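Local coordinates for protein thioredoxin Reductase (Burkholderia cenocepacia, PDB 4F82) that probably reduces hydrogen peroxide and organic hydroperoxides to water and alcohols, as a thiol-dependent peroxidase of the Prx5 group of peroxiredoxins, at residues 74-78 / 167-171; 20-24 / 111-115; 140-144 / 161-165; 51-55 / 67-71. All blocks are in the same frame, centred on the assembly; numbering follows the deposited sequence.

Contact 1 of 4, residues 74-78 / 167-171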
loop_
_atom_site.group_PDB
_atom_site.type_symbol
_atom_site.label_atom_id
_atom_site.label_comp_id
_atom_site.label_asym_id
_atom_site.label_seq_id
_atom_site.Cartn_x
_atom_site.Cartn_y
_atom_site.Cartn_z
ATOM N N HIS A 74 24.407 1.648 -5.629
ATOM C CA HIS A 74 25.541 1.130 -4.864
ATOM C C HIS A 74 25.584 -0.399 -4.830
ATOM O O HIS A 74 26.446 -0.973 -4.184
ATOM C CB HIS A 74 25.498 1.627 -3.397
ATOM C CG HIS A 74 25.985 3.034 -3.200
ATOM N ND1 HIS A 74 25.257 4.140 -3.586
ATOM C CD2 HIS A 74 27.108 3.509 -2.610
ATOM C CE1 HIS A 74 25.925 5.239 -3.262
ATOM N NE2 HIS A 74 27.045 4.881 -2.664
ATOM N N ALA A 75 24.655 -1.078 -5.501
ATOM C CA ALA A 75 24.547 -2.508 -5.238
ATOM C C ALA A 75 25.831 -3.258 -5.604
ATOM O O ALA A 75 26.252 -4.162 -4.866
ATOM C CB ALA A 75 23.344 -3.100 -5.946
ATOM N N GLU A 76 26.465 -2.887 -6.722
ATOM C CA GLU A 76 27.750 -3.509 -7.112
ATOM C C GLU A 76 28.844 -3.324 -6.054
ATOM O O GLU A 76 29.536 -4.278 -5.714
ATOM C CB GLU A 76 28.242 -3.001 -8.481
ATOM N N GLN A 77 28.997 -2.117 -5.516
ATOM C CA GLN A 77 30.017 -1.889 -4.499
ATOM C C GLN A 77 29.707 -2.643 -3.217
ATOM O O GLN A 77 30.614 -3.208 -2.600
ATOM C CB GLN A 77 30.162 -0.402 -4.179
ATOM C CG GLN A 77 30.552 0.463 -5.349
ATOM C CD GLN A 77 30.203 1.910 -5.085
ATOM O OE1 GLN A 77 29.187 2.412 -5.561
ATOM N NE2 GLN A 77 31.032 2.581 -4.309
ATOM N N LEU A 78 28.432 -2.688 -2.826
ATOM C CA LEU A 78 28.086 -3.404 -1.585
ATOM C C LEU A 78 28.367 -4.881 -1.768
ATOM O O LEU A 78 28.939 -5.489 -0.888
ATOM C CB LEU A 78 26.631 -3.136 -1.117
ATOM C CG LEU A 78 26.310 -1.710 -0.655
ATOM C CD1 LEU A 78 24.824 -1.406 -0.717
ATOM C CD2 LEU A 78 26.850 -1.470 0.760
ATOM N N ALA A 167 22.492 4.509 1.204
ATOM C CA ALA A 167 23.497 3.498 0.811
ATOM C C ALA A 167 24.926 3.993 1.037
ATOM O O ALA A 167 25.779 3.224 1.536
ATOM C CB ALA A 167 23.298 3.080 -0.654
ATOM N N ALA A 168 25.204 5.264 0.714
ATOM C CA ALA A 168 26.553 5.812 0.992
ATOM C C ALA A 168 27.000 5.626 2.449
ATOM O O ALA A 168 28.133 5.187 2.704
ATOM C CB ALA A 168 26.657 7.293 0.610
ATOM N N SER A 169 26.128 5.958 3.402
ATOM C CA SER A 169 26.439 5.810 4.814
ATOM C C SER A 169 26.676 4.351 5.189
ATOM O O SER A 169 27.565 4.063 5.972
ATOM C CB SER A 169 25.325 6.353 5.698
ATOM O OG SER A 169 25.114 7.726 5.446
ATOM N N VAL A 170 25.856 3.451 4.664
ATOM C CA VAL A 170 26.029 2.039 4.938
ATOM C C VAL A 170 27.364 1.500 4.426
ATOM O O VAL A 170 28.097 0.798 5.152
ATOM C CB VAL A 170 24.838 1.252 4.383
ATOM C CG1 VAL A 170 25.145 -0.228 4.413
ATOM C CG2 VAL A 170 23.639 1.564 5.226
ATOM N N LEU A 171 27.721 1.846 3.191
ATOM C CA LEU A 171 28.984 1.402 2.635
ATOM C C LEU A 171 30.126 1.922 3.509
ATOM O O LEU A 171 31.094 1.184 3.791
ATOM C CB LEU A 171 29.138 1.917 1.188
ATOM C CG LEU A 171 30.418 1.456 0.472
ATOM C CD1 LEU A 171 30.461 -0.070 0.404
ATOM C CD2 LEU A 171 30.523 2.089 -0.910
#
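H74 of helix 61-80 lays its imidazole against the first turn of helix 167-172, with A167 over one ring face. Its CB opens the contact 3.8 Å from A167 CB. Beyond it, CG and then ND1 lie against the same methyl, which sits 4.0 Å from the centroid of the H74 ring and 28° off the ring normal, a CH-pi contact. ND1 is hydrogen-bonded to G70 O one turn back in its own helix, which helps to set the rotation of the ring. CE1 and NE2 run on to the backbone of A168, whose N lies over the same ring face as A167; H74 NE2 is 3.8 Å from A168 CA. CD2, at the ring edge, faces L171 CD2 at 4.1 Å, near the ring plane. L171 reaches across between the nearly parallel helix segments, whose axes are 10.6 Å apart and 10° from aligned. Its CD1 meets L78 CD2 at 3.9 Å, on the buried side where V170 also touches L78. Its CD2 crosses the exposed amide end of Q77, 3.5 Å from Q77 NE2. The helices are thus joined by carbon packing, and H74 ND1 spends its hydrogen bond within its own helix.

Contact 2 of 4, residues 20-24 / 111-115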
loop_
_atom_site.group_PDB
_atom_site.type_symbol
_atom_site.label_atom_id
_atom_site.label_comp_id
_atom_site.label_asym_id
_atom_site.label_seq_id
_atom_site.Cartn_x
_atom_site.Cartn_y
_atom_site.Cartn_z
ATOM N N GLN A 20 7.034 -13.386 8.526
ATOM C CA GLN A 20 6.765 -13.791 7.164
ATOM C C GLN A 20 6.686 -12.566 6.256
ATOM O O GLN A 20 5.868 -11.668 6.459
ATOM C CB GLN A 20 5.496 -14.684 7.065
ATOM C CG GLN A 20 5.102 -15.045 5.633
ATOM C CD GLN A 20 3.886 -15.970 5.597
ATOM O OE1 GLN A 20 2.738 -15.511 5.601
ATOM N NE2 GLN A 20 4.137 -17.272 5.561
ATOM N N LEU A 21 7.543 -12.546 5.242
ATOM C CA LEU A 21 7.547 -11.468 4.265
ATOM C C LEU A 21 7.132 -12.075 2.931
ATOM O O LEU A 21 7.147 -13.292 2.774
ATOM C CB LEU A 21 8.948 -10.858 4.146
ATOM C CG LEU A 21 9.533 -10.112 5.356
ATOM C CD1 LEU A 21 10.939 -9.536 5.083
ATOM C CD2 LEU A 21 8.595 -9.016 5.775
ATOM N N PHE A 22 6.752 -11.231 1.986
ATOM C CA PHE A 22 6.460 -11.664 0.623
ATOM C C PHE A 22 7.291 -10.871 -0.396
ATOM O O PHE A 22 7.437 -9.630 -0.308
ATOM C CB PHE A 22 4.942 -11.465 0.281
ATOM C CG PHE A 22 3.983 -12.377 1.030
ATOM C CD1 PHE A 22 3.319 -13.412 0.370
ATOM C CD2 PHE A 22 3.700 -12.173 2.382
ATOM C CE1 PHE A 22 2.423 -14.263 1.069
ATOM C CE2 PHE A 22 2.785 -13.034 3.087
ATOM C CZ PHE A 22 2.149 -14.051 2.433
ATOM N N GLU A 23 7.789 -11.579 -1.405
ATOM C CA GLU A 23 8.452 -10.932 -2.552
ATOM C C GLU A 23 7.750 -11.327 -3.836
ATOM O O GLU A 23 7.459 -12.513 -4.074
ATOM C CB GLU A 23 9.933 -11.310 -2.614
ATOM C CG GLU A 23 10.654 -10.721 -3.817
ATOM C CD GLU A 23 12.087 -11.160 -3.909
ATOM O OE1 GLU A 23 12.413 -12.283 -3.425
ATOM O OE2 GLU A 23 12.886 -10.392 -4.499
ATOM N N PHE A 24 7.456 -10.326 -4.668
ATOM C CA PHE A 24 6.743 -10.579 -5.910
ATOM C C PHE A 24 7.763 -11.085 -6.920
ATOM O O PHE A 24 8.777 -10.418 -7.146
ATOM C CB PHE A 24 6.083 -9.282 -6.394
ATOM C CG PHE A 24 5.130 -9.473 -7.556
ATOM C CD1 PHE A 24 3.757 -9.608 -7.327
ATOM C CD2 PHE A 24 5.603 -9.533 -8.869
ATOM C CE1 PHE A 24 2.846 -9.787 -8.392
ATOM C CE2 PHE A 24 4.709 -9.714 -9.947
ATOM C CZ PHE A 24 3.318 -9.823 -9.707
ATOM N N ARG A 111 16.183 -6.749 -3.326
ATOM C CA ARG A 111 14.963 -7.540 -3.157
ATOM C C ARG A 111 13.914 -6.631 -2.509
ATOM O O ARG A 111 14.198 -5.965 -1.485
ATOM C CB ARG A 111 15.224 -8.720 -2.258
ATOM C CG ARG A 111 16.211 -9.735 -2.835
ATOM C CD ARG A 111 16.363 -10.935 -1.921
ATOM N NE ARG A 111 15.130 -11.721 -1.903
ATOM C CZ ARG A 111 14.888 -12.719 -1.053
ATOM N NH1 ARG A 111 15.809 -13.063 -0.153
ATOM N NH2 ARG A 111 13.739 -13.397 -1.112
ATOM N N MET A 112 12.730 -6.569 -3.115
ATOM C CA MET A 112 11.619 -5.759 -2.600
ATOM C C MET A 112 10.737 -6.629 -1.703
ATOM O O MET A 112 9.897 -7.408 -2.183
ATOM C CB MET A 112 10.823 -5.164 -3.763
ATOM C CG MET A 112 11.735 -4.373 -4.735
ATOM S SD MET A 112 12.667 -2.976 -3.987
ATOM C CE MET A 112 11.359 -1.744 -3.728
ATOM N N MET A 113 10.978 -6.504 -0.399
ATOM C CA MET A 113 10.411 -7.385 0.615
ATOM C C MET A 113 9.201 -6.728 1.307
ATOM O O MET A 113 9.326 -5.799 2.132
ATOM C CB MET A 113 11.499 -7.805 1.607
ATOM C CG MET A 113 12.754 -8.451 0.942
ATOM S SD MET A 113 12.305 -10.020 0.210
ATOM C CE MET A 113 12.490 -11.055 1.643
ATOM N N ALA A 114 8.020 -7.227 0.944
ATOM C CA ALA A 114 6.747 -6.701 1.430
ATOM C C ALA A 114 6.500 -7.124 2.876
ATOM O O ALA A 114 6.470 -8.310 3.182
ATOM C CB ALA A 114 5.625 -7.263 0.549
ATOM N N ASP A 115 6.293 -6.162 3.773
ATOM C CA ASP A 115 5.887 -6.491 5.138
ATOM C C ASP A 115 4.485 -5.877 5.312
ATOM O O ASP A 115 4.253 -5.062 6.215
ATOM C CB ASP A 115 6.875 -5.840 6.128
ATOM C CG ASP A 115 6.592 -6.207 7.578
ATOM O OD1 ASP A 115 6.131 -7.335 7.853
ATOM O OD2 ASP A 115 6.811 -5.337 8.469
HETATM O O HOH W 1 12.162 -7.887 -5.501
HETATM O O HOH W 2 8.360 -7.604 -4.295
#
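L21 starts the contact by reaching its two methyls over the strand 111-114. CD2 lies 3.4 Å from A114 O and also against D115 CB, while CD1 rests 3.9 Å from M113 CB, the two side chains crossing at about a right angle. F22 and A114 form an antiparallel hydrogen-bonded pair. F22 N donates to A114 O at 3.2 Å, nearly straight at 167° and on a lone pair in the carbonyl plane; A114 N returns a bond of 2.8 Å to F22 O. The phenyl leads away from A114 and packs on G134 of the second subunit. E23 carries the charge. Its chain is extended, CG anti to the backbone N (chi1 177°), which brings OE1 to R111. There R111 NH2 at 2.9 Å and NE at 3.2 Å grip the single oxygen OE1 side-on, from one face of the carboxylate, while OE1 stays in the guanidinium plane. M113 SD lies over a face of the same guanidinium, 3.6 Å above its plane, and R111 NH1 has further partners in E85 and Q44. The other oxygen, OE2, is bridged by a water to M112 N. By F24 the strands, 133° apart in direction, have diverged, and a second water accepts from F24 N and donates to M112 O, 2.6 Å from that oxygen. Strand 111-114 also runs parallel to strand 85-90 of the thioredoxin-like core, and strand 20-25 pairs with strand 35-40, an arrangement typical of the N-terminal beta-hairpin that peroxiredoxins add to that fold.

Contact 3 of 4, residues 140-144 / 161-165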
loop_
_atom_site.group_PDB
_atom_site.type_symbol
_atom_site.label_atom_id
_atom_site.label_comp_id
_atom_site.label_asym_id
_atom_site.label_seq_id
_atom_site.Cartn_x
_atom_site.Cartn_y
_atom_site.Cartn_z
ATOM N N LEU A 140 9.497 3.030 10.362
ATOM C CA LEU A 140 10.511 4.084 10.415
ATOM C C LEU A 140 11.447 3.842 9.253
ATOM O O LEU A 140 11.513 2.689 8.714
ATOM C CB LEU A 140 11.313 4.045 11.745
ATOM C CG LEU A 140 10.513 4.485 12.970
ATOM C CD1 LEU A 140 11.233 4.118 14.249
ATOM C CD2 LEU A 140 10.237 5.999 12.903
ATOM N N ARG A 141 12.206 4.876 8.897
ATOM C CA ARG A 141 13.278 4.696 7.914
ATOM C C ARG A 141 14.574 4.236 8.625
ATOM O O ARG A 141 15.018 4.882 9.585
ATOM C CB ARG A 141 13.525 6.007 7.144
ATOM C CG ARG A 141 14.318 5.792 5.828
ATOM C CD ARG A 141 14.665 7.133 5.143
ATOM N NE ARG A 141 13.455 7.893 4.834
ATOM C CZ ARG A 141 12.691 7.735 3.748
ATOM N NH1 ARG A 141 12.979 6.798 2.840
ATOM N NH2 ARG A 141 11.609 8.497 3.594
ATOM N N TYR A 142 15.178 3.133 8.172
ATOM C CA TYR A 142 16.432 2.672 8.794
ATOM C C TYR A 142 17.302 1.854 7.859
ATOM O O TYR A 142 16.876 1.415 6.793
ATOM C CB TYR A 142 16.107 1.817 10.028
ATOM C CG TYR A 142 15.386 0.547 9.637
ATOM C CD1 TYR A 142 16.089 -0.614 9.315
ATOM C CD2 TYR A 142 14.004 0.520 9.580
ATOM C CE1 TYR A 142 15.416 -1.783 8.935
ATOM C CE2 TYR A 142 13.314 -0.640 9.208
ATOM C CZ TYR A 142 14.031 -1.777 8.890
ATOM O OH TYR A 142 13.321 -2.898 8.538
ATOM N N ALA A 143 18.535 1.596 8.270
ATOM C CA ALA A 143 19.264 0.523 7.617
ATOM C C ALA A 143 20.019 -0.286 8.657
ATOM O O ALA A 143 20.546 0.275 9.646
ATOM C CB ALA A 143 20.222 1.037 6.490
ATOM N N MET A 144 20.040 -1.599 8.457
ATOM C CA MET A 144 20.841 -2.484 9.300
ATOM C C MET A 144 21.601 -3.513 8.485
ATOM O O MET A 144 21.188 -3.899 7.383
ATOM C CB MET A 144 19.958 -3.183 10.337
ATOM C CG MET A 144 18.764 -3.928 9.768
ATOM S SD MET A 144 17.711 -4.488 11.130
ATOM C CE MET A 144 16.390 -5.260 10.184
ATOM N N LYS A 161 13.615 12.366 8.895
ATOM C CA LYS A 161 15.009 12.542 8.527
ATOM C C LYS A 161 15.574 11.407 7.635
ATOM O O LYS A 161 15.042 10.284 7.610
ATOM C CB LYS A 161 15.872 12.723 9.798
ATOM C CG LYS A 161 15.391 13.869 10.723
ATOM C CD LYS A 161 15.234 15.173 9.974
ATOM C CE LYS A 161 15.253 16.368 10.968
ATOM N NZ LYS A 161 15.503 17.646 10.274
ATOM N N PHE A 162 16.636 11.746 6.894
ATOM C CA PHE A 162 17.318 10.850 5.953
ATOM C C PHE A 162 18.822 11.186 5.911
ATOM O O PHE A 162 19.374 11.648 4.887
ATOM C CB PHE A 162 16.677 10.945 4.553
ATOM C CG PHE A 162 17.262 9.993 3.540
ATOM C CD1 PHE A 162 17.494 8.657 3.863
ATOM C CD2 PHE A 162 17.554 10.430 2.250
ATOM C CE1 PHE A 162 18.011 7.755 2.906
ATOM C CE2 PHE A 162 18.061 9.545 1.301
ATOM C CZ PHE A 162 18.288 8.202 1.629
ATOM N N GLU A 163 19.483 10.963 7.039
ATOM C CA GLU A 163 20.894 11.320 7.179
ATOM C C GLU A 163 21.785 10.108 7.478
ATOM O O GLU A 163 23.014 10.216 7.404
ATOM C CB GLU A 163 21.074 12.417 8.243
ATOM N N VAL A 164 21.200 8.941 7.772
ATOM C CA VAL A 164 22.057 7.776 8.161
ATOM C C VAL A 164 21.739 6.430 7.496
ATOM O O VAL A 164 22.528 5.457 7.637
ATOM C CB VAL A 164 22.054 7.574 9.713
ATOM C CG1 VAL A 164 22.594 8.836 10.440
ATOM C CG2 VAL A 164 20.601 7.225 10.222
ATOM N N SER A 165 20.582 6.332 6.808
ATOM C CA SER A 165 20.123 5.031 6.254
ATOM C C SER A 165 20.342 4.924 4.757
ATOM O O SER A 165 19.975 3.921 4.136
ATOM C CB SER A 165 18.627 4.814 6.532
ATOM O OG SER A 165 17.842 5.889 5.966
HETATM O O HOH W 3 12.783 9.702 6.949
#
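A143 and S165 bring their backbones together, with CA atoms 4.8 Å apart, where the loop leaving the hairpin of strands 137-147 and 150-156 passes strand residues 142-144 on its way to helix 167-172. This is the C-terminal part of the thioredoxin fold, and the loop has no regular structure of its own. S165 CB packs on the strand backbone, 3.5 Å from Y142 C, and A143 CB lies 3.7 Å from S165 O. The OG of S165 stands between its backbone N and carbonyl carbon (chi1 58°), and from there it is hydrogen-bonded to E157 OE2 while touching R141 CG and CD. R141 supplies most of the remaining contact. Its chain runs extended to CD (CG anti to the backbone N, chi1 -163°), and CD rests against both S165 OG and F162 CD1, 3.5 Å from the latter. The guanidinium and ring planes are 58° apart; R141 CZ, 5.4 Å from the ring centroid of F162, gives at most a weak cation-pi attraction. NH1 is hydrogen-bonded to H67 ND1, whose ring in turn meets F162. The side chain of R141 comes about 3 Å from that of C63, the predicted sulfenic acid-forming cysteine, and also touches T62, consistent with the arginine that peroxiredoxins keep beside the peroxidatic thiol. R141 NE donates to a water 2.9 Å away that lies in the guanidinium plane.

Contact 4 of 4, residues 51-55 / 67-71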
loop_
_atom_site.group_PDB
_atom_site.type_symbol
_atom_site.label_atom_id
_atom_site.label_comp_id
_atom_site.label_asym_id
_atom_site.label_seq_id
_atom_site.Cartn_x
_atom_site.Cartn_y
_atom_site.Cartn_z
ATOM N N VAL A 51 22.164 -6.506 3.878
ATOM C CA VAL A 51 21.759 -5.163 4.263
ATOM C C VAL A 51 20.256 -5.063 4.131
ATOM O O VAL A 51 19.715 -5.361 3.063
ATOM C CB VAL A 51 22.379 -4.063 3.330
ATOM C CG1 VAL A 51 21.748 -2.685 3.634
ATOM C CG2 VAL A 51 23.921 -4.013 3.450
ATOM N N ILE A 52 19.575 -4.644 5.197
ATOM C CA ILE A 52 18.138 -4.375 5.127
ATOM C C ILE A 52 17.893 -2.906 5.376
ATOM O O ILE A 52 18.321 -2.386 6.421
ATOM C CB ILE A 52 17.367 -5.161 6.198
ATOM C CG1 ILE A 52 17.633 -6.669 6.047
ATOM C CG2 ILE A 52 15.879 -4.898 6.072
ATOM C CD1 ILE A 52 17.043 -7.513 7.236
ATOM N N PHE A 53 17.246 -2.215 4.424
ATOM C CA PHE A 53 16.815 -0.846 4.715
ATOM C C PHE A 53 15.275 -0.822 4.650
ATOM O O PHE A 53 14.670 -1.391 3.734
ATOM C CB PHE A 53 17.507 0.216 3.820
ATOM C CG PHE A 53 17.131 0.150 2.364
ATOM C CD1 PHE A 53 16.166 1.027 1.822
ATOM C CD2 PHE A 53 17.710 -0.784 1.526
ATOM C CE1 PHE A 53 15.826 0.975 0.451
ATOM C CE2 PHE A 53 17.355 -0.846 0.151
ATOM C CZ PHE A 53 16.411 0.022 -0.384
ATOM N N GLY A 54 14.664 -0.279 5.699
ATOM C CA GLY A 54 13.230 -0.167 5.764
ATOM C C GLY A 54 12.881 1.289 5.512
ATOM O O GLY A 54 13.654 2.207 5.817
ATOM N N LEU A 55 11.696 1.514 4.974
ATOM C CA LEU A 55 11.276 2.895 4.687
ATOM C C LEU A 55 9.742 2.943 4.780
ATOM O O LEU A 55 9.091 1.889 4.816
ATOM C CB LEU A 55 11.813 3.319 3.301
ATOM C CG LEU A 55 11.758 2.378 2.094
ATOM C CD1 LEU A 55 10.297 2.096 1.605
ATOM C CD2 LEU A 55 12.592 2.934 0.951
ATOM N N HIS A 67 16.073 7.140 -1.777
ATOM C CA HIS A 67 16.458 6.017 -0.924
ATOM C C HIS A 67 16.712 4.678 -1.667
ATOM O O HIS A 67 17.806 4.115 -1.533
ATOM C CB HIS A 67 15.494 5.849 0.264
ATOM C CG HIS A 67 16.107 5.137 1.426
ATOM N ND1 HIS A 67 15.417 4.878 2.593
ATOM C CD2 HIS A 67 17.354 4.624 1.593
ATOM C CE1 HIS A 67 16.226 4.256 3.443
ATOM N NE2 HIS A 67 17.404 4.090 2.863
ATOM N N VAL A 68 15.739 4.185 -2.451
ATOM C CA VAL A 68 15.925 2.970 -3.236
ATOM C C VAL A 68 16.968 3.157 -4.361
ATOM O O VAL A 68 17.816 2.266 -4.583
ATOM C CB VAL A 68 14.556 2.400 -3.780
ATOM C CG1 VAL A 68 14.768 1.152 -4.624
ATOM C CG2 VAL A 68 13.658 2.045 -2.629
ATOM N N PRO A 69 16.940 4.308 -5.062
ATOM C CA PRO A 69 17.941 4.415 -6.137
ATOM C C PRO A 69 19.396 4.429 -5.635
ATOM O O PRO A 69 20.250 3.851 -6.307
ATOM C CB PRO A 69 17.582 5.715 -6.838
ATOM C CG PRO A 69 16.083 5.821 -6.629
ATOM C CD PRO A 69 15.869 5.316 -5.209
ATOM N N GLY A 70 19.669 5.017 -4.471
ATOM C CA GLY A 70 21.008 4.939 -3.894
ATOM C C GLY A 70 21.441 3.474 -3.717
ATOM O O GLY A 70 22.587 3.111 -3.994
ATOM N N TYR A 71 20.530 2.617 -3.267
ATOM C CA TYR A 71 20.916 1.207 -3.144
ATOM C C TYR A 71 21.095 0.493 -4.491
ATOM O O TYR A 71 22.032 -0.280 -4.655
ATOM C CB TYR A 71 19.972 0.467 -2.194
ATOM C CG TYR A 71 20.293 0.797 -0.750
ATOM C CD1 TYR A 71 21.343 0.135 -0.091
ATOM C CD2 TYR A 71 19.579 1.789 -0.055
ATOM C CE1 TYR A 71 21.670 0.435 1.231
ATOM C CE2 TYR A 71 19.903 2.103 1.290
ATOM C CZ TYR A 71 20.957 1.429 1.906
ATOM O OH TYR A 71 21.295 1.690 3.232
#
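F53 and Y71 form the tight part of this contact, an offset stack with ring planes 8° apart and centroids 4.0 Å from each other. Y71 CD2 sits over the centre of the F53 ring, 3.4 Å above its plane, and F53 CD2 answers over the centre of the tyrosine. In F53, CG lies between the backbone N and the carbonyl carbon (chi1 67°), which lays the ring flat against Y71. H67 adds a third ring: F53 CD1 lies over its face, offset toward the rim and 3.5 Å from H67 NE2, with the planes 44° apart. V68 CG2 touches the F53 edge in its plane, 3.9 Å from CE1. The cluster packs the first strand and helix of a beta-alpha-beta unit, strand 49-55, helix 61-80 and strand 85-90, in the thioredoxin-like core, the strand and helix segments running nearly antiparallel. Its polar ends are buried but satisfied: Y71 OH and H67 NE2 both bond S165 O in the loop before helix 167-172, which ties both side-chain ends to one carbonyl, and H67 ND1 is bonded to R141 NH1. The flanks are looser. V51 offers one methyl, CG1, 3.9 Å from Y71 CE1. At the far end L55 CD2 reaches H67 ND1 and V68 CG2, each at 3.8 Å, on the side where L55 approaches the predicted active-site C63. On the outer side of the helix P69 points away from the strand, and both it and G70 are partly exposed.

How the contacts relate
Contacts 2 and 4 are buried, while contacts 1 and 3 are partly exposed. Contacts 1 and 4 share helix 61-80, and Y71 packs against A167, V170 and L78 to join them. Contact 3 meets contact 4 through neighbouring strands 137-147 and 49-55 (M144 N probably hydrogen-bonded to I52 O) and contact 1 through V170 and A143. Contact 2 touches none of the others and lies across the chain's centre from contacts 1 and 3. Chemistry follows place: aliphatic and CH-pi packing between helices in contact 1, stacked rings inside the core in contact 4, and backbone pairing, waters and a salt bridge in contact 2; contact 3 mixes backbone packing with an arginine against a ring.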